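Local structure of pullulanase (Bacillus acidopullulyticus, 2WAN) at residues His439-Met451 with Gly455-Pro468. The protein hydrolyses the alpha-1,6-glucosidic linkages of pullulan and related branched starch polysaccharides, acting as a debranching enzyme. Numbering follows the deposited sequence.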
ATOM      1  N   HIS A 439      -0.874   0.979 -18.720  1.00 10.22           N
ATOM      2  CA  HIS A 439      -1.171  -0.460 -18.780  1.00  8.45           C
ATOM      3  C   HIS A 439      -0.556  -1.049 -20.050  1.00  9.24           C
ATOM      4  O   HIS A 439      -0.657  -0.440 -21.116  1.00  9.39           O
ATOM      5  CB  HIS A 439      -2.698  -0.590 -18.785  1.00 10.34           C
ATOM      6  CG  HIS A 439      -3.218  -1.992 -18.699  1.00 11.16           C
ATOM      7  ND1 HIS A 439      -3.292  -2.834 -19.797  1.00  9.38           N
ATOM      8  CD2 HIS A 439      -3.766  -2.670 -17.667  1.00 11.62           C
ATOM      9  CE1 HIS A 439      -3.832  -3.982 -19.426  1.00 13.84           C
ATOM     10  NE2 HIS A 439      -4.137  -3.906 -18.143  1.00 11.72           N
ATOM     11  N   VAL A 440       0.106  -2.208 -19.942  1.00  7.67           N
ATOM     12  CA  VAL A 440       0.804  -2.784 -21.113  1.00  8.80           C
ATOM     13  C   VAL A 440      -0.127  -3.029 -22.309  1.00  8.56           C
ATOM     14  O   VAL A 440       0.278  -2.798 -23.471  1.00 11.74           O
ATOM     15  CB  VAL A 440       1.557  -4.088 -20.734  1.00  8.78           C
ATOM     16  CG1 VAL A 440       2.201  -4.734 -21.961  1.00 12.37           C
ATOM     17  CG2 VAL A 440       2.655  -3.782 -19.670  1.00  9.90           C
ATOM     18  N   ARG A 441      -1.352  -3.508 -22.061  1.00  9.25           N
ATOM     19  CA  ARG A 441      -2.265  -3.722 -23.179  1.00 10.00           C
ATOM     20  C   ARG A 441      -2.742  -2.368 -23.745  1.00 10.72           C
ATOM     21  O   ARG A 441      -2.646  -2.126 -24.959  1.00 10.89           O
ATOM     22  CB  ARG A 441      -3.454  -4.576 -22.771  1.00  9.72           C
ATOM     23  CG  ARG A 441      -4.353  -4.929 -23.957  1.00 12.76           C
ATOM     24  CD  ARG A 441      -5.474  -5.896 -23.578  1.00 12.73           C
ATOM     25  NE  ARG A 441      -6.365  -6.139 -24.722  1.00 10.40           N
ATOM     26  CZ  ARG A 441      -6.163  -7.053 -25.677  1.00 15.57           C
ATOM     27  NH1 ARG A 441      -5.090  -7.859 -25.653  1.00 13.24           N
ATOM     28  NH2 ARG A 441      -7.048  -7.170 -26.675  1.00 14.16           N
ATOM     29  N   ASP A 442      -3.197  -1.466 -22.873  1.00  9.65           N
ATOM     30  CA  ASP A 442      -3.748  -0.174 -23.357  1.00 11.09           C
ATOM     31  C   ASP A 442      -2.775   0.561 -24.260  1.00 10.87           C
ATOM     32  O   ASP A 442      -3.170   1.197 -25.251  1.00  9.72           O
ATOM     33  CB  ASP A 442      -4.038   0.807 -22.217  1.00 11.03           C
ATOM     34  CG  ASP A 442      -5.071   0.330 -21.238  1.00 12.93           C
ATOM     35  OD1 ASP A 442      -5.675  -0.739 -21.418  1.00 12.15           O
ATOM     36  OD2 ASP A 442      -5.281   1.067 -20.250  1.00 10.93           O
ATOM     37  N   PHE A 443      -1.492   0.512 -23.901  1.00 10.58           N
ATOM     38  CA  PHE A 443      -0.465   1.325 -24.566  1.00  9.75           C
ATOM     39  C   PHE A 443      -0.435   1.156 -26.083  1.00  8.93           C
ATOM     40  O   PHE A 443      -0.238   2.139 -26.811  1.00 11.16           O
ATOM     41  CB  PHE A 443       0.906   0.983 -23.972  1.00  9.27           C
ATOM     42  CG  PHE A 443       1.996   1.933 -24.378  1.00  9.47           C
ATOM     43  CD1 PHE A 443       1.929   3.278 -24.011  1.00 10.07           C
ATOM     44  CD2 PHE A 443       3.092   1.481 -25.135  1.00 12.77           C
ATOM     45  CE1 PHE A 443       2.946   4.168 -24.374  1.00 11.21           C
ATOM     46  CE2 PHE A 443       4.123   2.369 -25.503  1.00 10.30           C
ATOM     47  CZ  PHE A 443       4.030   3.713 -25.137  1.00 10.66           C
ATOM     48  N   SER A 444      -0.651  -0.075 -26.559  1.00  9.77           N
ATOM     49  CA  SER A 444      -0.382  -0.378 -27.972  1.00  9.32           C
ATOM     50  C   SER A 444      -1.463  -1.201 -28.697  1.00 10.03           C
ATOM     51  O   SER A 444      -1.328  -1.484 -29.883  1.00 10.59           O
ATOM     52  CB  SER A 444       0.959  -1.130 -28.056  1.00  9.97           C
ATOM     53  OG  SER A 444       0.848  -2.378 -27.377  1.00  9.54           O
ATOM     54  N   ILE A 445      -2.533  -1.573 -28.007  1.00  9.43           N
ATOM     55  CA  ILE A 445      -3.519  -2.504 -28.594  1.00 11.44           C
ATOM     56  C   ILE A 445      -4.311  -1.925 -29.783  1.00 12.27           C
ATOM     57  O   ILE A 445      -4.751  -2.679 -30.662  1.00 13.19           O
ATOM     58  CB  ILE A 445      -4.500  -3.032 -27.520  1.00 12.29           C
ATOM     59  CG1 ILE A 445      -5.327  -4.233 -28.023  1.00 11.83           C
ATOM     60  CG2 ILE A 445      -5.453  -1.907 -27.028  1.00 10.26           C
ATOM     61  CD1 ILE A 445      -4.509  -5.470 -28.395  1.00 12.42           C
ATOM     62  N   ASP A 446      -4.501  -0.605 -29.806  1.00 11.90           N
ATOM     63  CA  ASP A 446      -5.341   0.022 -30.859  1.00 11.11           C
ATOM     64  C   ASP A 446      -4.750  -0.261 -32.238  1.00 13.81           C
ATOM     65  O   ASP A 446      -3.544  -0.181 -32.427  1.00 10.80           O
ATOM     66  CB  ASP A 446      -5.448   1.530 -30.618  1.00 12.61           C
ATOM     67  CG  ASP A 446      -6.628   2.184 -31.364  1.00 13.27           C
ATOM     68  OD1 ASP A 446      -6.828   1.942 -32.576  1.00 14.48           O
ATOM     69  OD2 ASP A 446      -7.339   2.994 -30.714  1.00 12.53           O
ATOM     70  N   ALA A 447      -5.604  -0.595 -33.205  1.00 12.68           N
ATOM     71  CA  ALA A 447      -5.159  -0.770 -34.586  1.00 13.81           C
ATOM     72  C   ALA A 447      -4.391   0.436 -35.129  1.00 13.15           C
ATOM     73  O   ALA A 447      -3.593   0.300 -36.074  1.00 14.97           O
ATOM     74  CB  ALA A 447      -6.354  -1.051 -35.490  1.00 14.85           C
ATOM     75  N   ASN A 448      -4.633   1.612 -34.541  1.00 12.55           N
ATOM     76  CA  ASN A 448      -3.975   2.838 -34.989  1.00 12.00           C
ATOM     77  C   ASN A 448      -2.633   3.154 -34.283  1.00 13.19           C
ATOM     78  O   ASN A 448      -2.062   4.212 -34.503  1.00 12.94           O
ATOM     79  CB  ASN A 448      -4.949   4.043 -34.923  1.00 11.87           C
ATOM     80  CG  ASN A 448      -5.297   4.489 -33.494  1.00 11.41           C
ATOM     81  OD1 ASN A 448      -4.567   4.237 -32.532  1.00 11.91           O
ATOM     82  ND2 ASN A 448      -6.409   5.230 -33.375  1.00 13.09           N
ATOM     83  N   SER A 449      -2.141   2.227 -33.461  1.00 12.54           N
ATOM     84  CA  SER A 449      -1.009   2.530 -32.555  1.00 11.07           C
ATOM     85  C   SER A 449       0.343   2.564 -33.264  1.00 12.67           C
ATOM     86  O   SER A 449       1.301   3.126 -32.733  1.00 12.65           O
ATOM     87  CB  SER A 449      -0.948   1.533 -31.381  1.00 10.52           C
ATOM     88  OG  SER A 449      -0.323   0.326 -31.805  1.00 10.86           O
ATOM     89  N   GLY A 450       0.421   1.959 -34.454  1.00 11.71           N
ATOM     90  CA  GLY A 450       1.684   1.878 -35.204  1.00 11.00           C
ATOM     91  C   GLY A 450       2.706   0.864 -34.712  1.00 11.52           C
ATOM     92  O   GLY A 450       3.770   0.699 -35.332  1.00 13.24           O
ATOM     93  N   MET A 451       2.384   0.204 -33.604  1.00 12.32           N
ATOM     94  CA  MET A 451       3.226  -0.842 -33.024  1.00 11.26           C
ATOM     95  C   MET A 451       2.737  -2.209 -33.492  1.00 13.31           C
ATOM     96  O   MET A 451       1.519  -2.455 -33.564  1.00 13.98           O
ATOM     97  CB  MET A 451       3.208  -0.726 -31.495  1.00 10.90           C
ATOM     98  CG  MET A 451       4.116   0.402 -30.985  1.00 10.27           C
ATOM     99  SD  MET A 451       3.813   0.912 -29.292  1.00 11.96           S
ATOM    100  CE  MET A 451       2.320   1.897 -29.496  1.00  7.90           C
ATOM    101  N   GLY A 455      -0.538  -4.860 -27.707  1.00 11.25           N
ATOM    102  CA  GLY A 455      -0.941  -5.303 -26.377  1.00 11.84           C
ATOM    103  C   GLY A 455       0.134  -6.046 -25.591  1.00 11.39           C
ATOM    104  O   GLY A 455      -0.166  -6.623 -24.536  1.00 11.64           O
ATOM    105  N   LYS A 456       1.385  -5.984 -26.060  1.00 10.93           N
ATOM    106  CA  LYS A 456       2.476  -6.823 -25.533  1.00  9.87           C
ATOM    107  C   LYS A 456       3.657  -6.024 -24.975  1.00 10.19           C
ATOM    108  O   LYS A 456       3.869  -4.877 -25.363  1.00 11.14           O
ATOM    109  CB  LYS A 456       3.011  -7.745 -26.636  1.00  9.64           C
ATOM    110  CG  LYS A 456       1.913  -8.607 -27.302  1.00 10.79           C
ATOM    111  CD  LYS A 456       1.419  -9.715 -26.359  1.00 10.53           C
ATOM    112  CE  LYS A 456       0.454 -10.663 -27.104  1.00 12.10           C
ATOM    113  NZ  LYS A 456      -0.079 -11.698 -26.187  1.00 11.30           N
ATOM    114  N   TYR A 457       4.424  -6.637 -24.072  1.00 11.06           N
ATOM    115  CA  TYR A 457       5.657  -6.013 -23.575  1.00  9.88           C
ATOM    116  C   TYR A 457       6.504  -5.499 -24.733  1.00  9.88           C
ATOM    117  O   TYR A 457       7.085  -4.413 -24.636  1.00  9.76           O
ATOM    118  CB  TYR A 457       6.530  -6.987 -22.761  1.00  9.35           C
ATOM    119  CG  TYR A 457       5.879  -7.612 -21.542  1.00  9.17           C
ATOM    120  CD1 TYR A 457       5.365  -6.828 -20.500  1.00 10.07           C
ATOM    121  CD2 TYR A 457       5.812  -9.006 -21.418  1.00  9.97           C
ATOM    122  CE1 TYR A 457       4.808  -7.420 -19.367  1.00  9.16           C
ATOM    123  CE2 TYR A 457       5.244  -9.609 -20.288  1.00 10.62           C
ATOM    124  CZ  TYR A 457       4.737  -8.803 -19.273  1.00 11.28           C
ATOM    125  OH  TYR A 457       4.165  -9.395 -18.162  1.00  9.79           O
ATOM    126  N   LEU A 458       6.625  -6.299 -25.795  1.00 10.12           N
ATOM    127  CA  LEU A 458       7.561  -5.968 -26.877  1.00  8.66           C
ATOM    128  C   LEU A 458       7.193  -4.702 -27.646  1.00  9.37           C
ATOM    129  O   LEU A 458       8.049  -4.134 -28.330  1.00  9.96           O
ATOM    130  CB  LEU A 458       7.758  -7.147 -27.868  1.00  7.22           C
ATOM    131  CG  LEU A 458       8.544  -8.338 -27.301  1.00 10.78           C
ATOM    132  CD1 LEU A 458       8.810  -9.322 -28.436  1.00 11.38           C
ATOM    133  CD2 LEU A 458       9.870  -7.913 -26.662  1.00 12.54           C
ATOM    134  N   ALA A 459       5.937  -4.256 -27.557  1.00  9.92           N
ATOM    135  CA  ALA A 459       5.566  -2.982 -28.181  1.00 11.29           C
ATOM    136  C   ALA A 459       6.462  -1.835 -27.693  1.00 11.22           C
ATOM    137  O   ALA A 459       6.746  -0.916 -28.451  1.00  9.42           O
ATOM    138  CB  ALA A 459       4.080  -2.661 -27.944  1.00  9.41           C
ATOM    139  N   PHE A 460       6.921  -1.911 -26.433  1.00 12.18           N
ATOM    140  CA  PHE A 460       7.809  -0.899 -25.841  1.00 10.26           C
ATOM    141  C   PHE A 460       9.244  -0.925 -26.373  1.00 12.16           C
ATOM    142  O   PHE A 460      10.071  -0.092 -25.976  1.00 13.52           O
ATOM    143  CB  PHE A 460       7.860  -1.070 -24.316  1.00  9.01           C
ATOM    144  CG  PHE A 460       6.638  -0.565 -23.594  1.00 11.16           C
ATOM    145  CD1 PHE A 460       5.459  -1.316 -23.553  1.00  8.89           C
ATOM    146  CD2 PHE A 460       6.679   0.646 -22.904  1.00 11.47           C
ATOM    147  CE1 PHE A 460       4.330  -0.846 -22.869  1.00 12.10           C
ATOM    148  CE2 PHE A 460       5.543   1.126 -22.219  1.00 11.31           C
ATOM    149  CZ  PHE A 460       4.381   0.377 -22.182  1.00 12.78           C
ATOM    150  N   THR A 461       9.570  -1.888 -27.234  1.00 12.22           N
ATOM    151  CA  THR A 461      10.913  -1.965 -27.817  1.00 12.78           C
ATOM    152  C   THR A 461      10.952  -1.388 -29.231  1.00 13.41           C
ATOM    153  O   THR A 461      12.035  -1.314 -29.847  1.00 13.70           O
ATOM    154  CB  THR A 461      11.440  -3.436 -27.915  1.00 12.28           C
ATOM    155  OG1 THR A 461      10.703  -4.163 -28.921  1.00 11.86           O
ATOM    156  CG2 THR A 461      11.323  -4.163 -26.566  1.00 14.97           C
ATOM    157  N   GLU A 462       9.787  -0.990 -29.754  1.00 11.77           N
ATOM    158  CA  GLU A 462       9.673  -0.604 -31.163  1.00 11.54           C
ATOM    159  C   GLU A 462       9.954   0.882 -31.403  1.00 11.28           C
ATOM    160  O   GLU A 462       9.204   1.741 -30.955  1.00 14.11           O
ATOM    161  CB  GLU A 462       8.290  -0.981 -31.714  1.00 10.26           C
ATOM    162  CG  GLU A 462       7.968  -2.484 -31.595  1.00 11.78           C
ATOM    163  CD  GLU A 462       6.625  -2.829 -32.165  1.00 13.07           C
ATOM    164  OE1 GLU A 462       6.240  -2.245 -33.205  1.00 12.56           O
ATOM    165  OE2 GLU A 462       5.944  -3.668 -31.555  1.00 12.80           O
ATOM    166  N   HIS A 463      11.026   1.170 -32.140  1.00 14.05           N
ATOM    167  CA  HIS A 463      11.370   2.547 -32.539  1.00 14.57           C
ATOM    168  C   HIS A 463      10.759   2.955 -33.873  1.00 12.83           C
ATOM    169  O   HIS A 463      10.471   2.117 -34.729  1.00 13.09           O
ATOM    170  CB  HIS A 463      12.897   2.705 -32.610  1.00 14.95           C
ATOM    171  CG  HIS A 463      13.567   2.579 -31.277  1.00 21.20           C
ATOM    172  ND1 HIS A 463      13.871   3.670 -30.494  1.00 28.33           N
ATOM    173  CD2 HIS A 463      13.951   1.488 -30.570  1.00 24.90           C
ATOM    174  CE1 HIS A 463      14.430   3.259 -29.369  1.00 33.03           C
ATOM    175  NE2 HIS A 463      14.490   1.939 -29.391  1.00 30.93           N
ATOM    176  N   GLY A 464      10.541   4.254 -34.028  1.00 13.34           N
ATOM    177  CA  GLY A 464      10.085   4.823 -35.299  1.00 13.00           C
ATOM    178  C   GLY A 464       8.609   4.592 -35.583  1.00 14.14           C
ATOM    179  O   GLY A 464       8.172   4.726 -36.733  1.00 15.99           O
ATOM    180  N   THR A 465       7.828   4.259 -34.555  1.00 12.30           N
ATOM    181  CA  THR A 465       6.413   3.921 -34.786  1.00 12.31           C
ATOM    182  C   THR A 465       5.594   5.200 -34.942  1.00 14.11           C
ATOM    183  O   THR A 465       5.850   6.221 -34.283  1.00 13.06           O
ATOM    184  CB  THR A 465       5.812   2.994 -33.699  1.00 13.20           C
ATOM    185  OG1 THR A 465       5.909   3.637 -32.415  1.00 11.56           O
ATOM    186  CG2 THR A 465       6.582   1.638 -33.647  1.00 15.32           C
ATOM    187  N   LYS A 466       4.620   5.122 -35.841  1.00 12.44           N
ATOM    188  CA  LYS A 466       3.814   6.279 -36.225  1.00 14.34           C
ATOM    189  C   LYS A 466       2.348   5.955 -36.161  1.00 13.03           C
ATOM    190  O   LYS A 466       1.928   4.829 -36.456  1.00 13.54           O
ATOM    191  CB  LYS A 466       4.140   6.734 -37.648  1.00 17.04           C
ATOM    192  CG  LYS A 466       5.593   6.984 -37.944  1.00 18.92           C
ATOM    193  CD  LYS A 466       6.140   8.188 -37.217  1.00 16.80           C
ATOM    194  CE  LYS A 466       7.583   8.406 -37.699  1.00 21.53           C
ATOM    195  NZ  LYS A 466       8.445   9.072 -36.693  1.00 20.89           N
ATOM    196  N   GLY A 467       1.554   6.977 -35.828  1.00 12.38           N
ATOM    197  CA  GLY A 467       0.118   6.847 -35.720  1.00 12.17           C
ATOM    198  C   GLY A 467      -0.567   7.711 -36.776  1.00 12.51           C
ATOM    199  O   GLY A 467       0.087   8.153 -37.748  1.00 12.89           O
ATOM    200  N   PRO A 468      -1.860   7.988 -36.575  1.00 12.57           N
ATOM    201  CA  PRO A 468      -2.604   8.852 -37.500  1.00 13.33           C
ATOM    202  C   PRO A 468      -1.941  10.213 -37.697  1.00 13.37           C
ATOM    203  O   PRO A 468      -1.423  10.802 -36.737  1.00 13.08           O
ATOM    204  CB  PRO A 468      -3.968   9.011 -36.815  1.00 13.94           C
ATOM    205  CG  PRO A 468      -4.124   7.771 -36.006  1.00 13.88           C
ATOM    206  CD  PRO A 468      -2.724   7.495 -35.479  1.00 11.36           C
TER
HETATM  207  O   HOH W   1       2.261  -2.516 -25.160  1.00 10.99           O
HETATM  208  O   HOH W   2      -2.542  -8.014 -24.029  1.00 13.62           O
HETATM  209  O   HOH W   3       4.469   2.523 -37.351  1.00 16.84           O
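The loop that leaves the first strand of the catalytic (beta/alpha)8 barrel, 435-438, folds back on itself here, bringing the short helix 440-444 against the 3-10 segment 457-461. Phe443 and Phe460 form an offset stack, with ring centroids 4.3 Å apart and planes inclined by 18°; Phe460 CZ lies over one face of Phe443, displaced toward the rim. Phe443 CG is anti to the backbone N (chi1 -169°), which swings the ring out over Phe460, whose own ring also meets Leu537 of helix 529-543. An alanine in place of Phe460 would probably leave one face of Phe443 without its stacking partner and open a gap beside Val440 and Leu537. Val440 presses CG1 against the backbone at Tyr457, 3.6 Å from Tyr457 N.

Ser444 ties the two halves together: its OG accepts from Gly455 N at 2.9 Å (152° at the hydrogen) and donates to a water that itself donates to Val440 O and Lys456 O. The methyl of Ala459 sits close by, with CB 3.5 Å from Ser444 CB, a tight fit. Both segments lie in the beta-alpha loop between barrel strand 435-438 and helix 474-481, where the extended Arg441 side chain forms salt bridges with Asp797 through NE and with Asp503 through NH1, while a second water joins its NH1 to Gly455 O.

Farther along, Met451 lays SD 3.8 Å from Ala459 CB, and Thr465 CG2 packs 3.8 Å from Met451 CG. Gly450 CA makes a CA-H...O contact of 3.2 Å with Lys466 O, a spot where a side chain would clash.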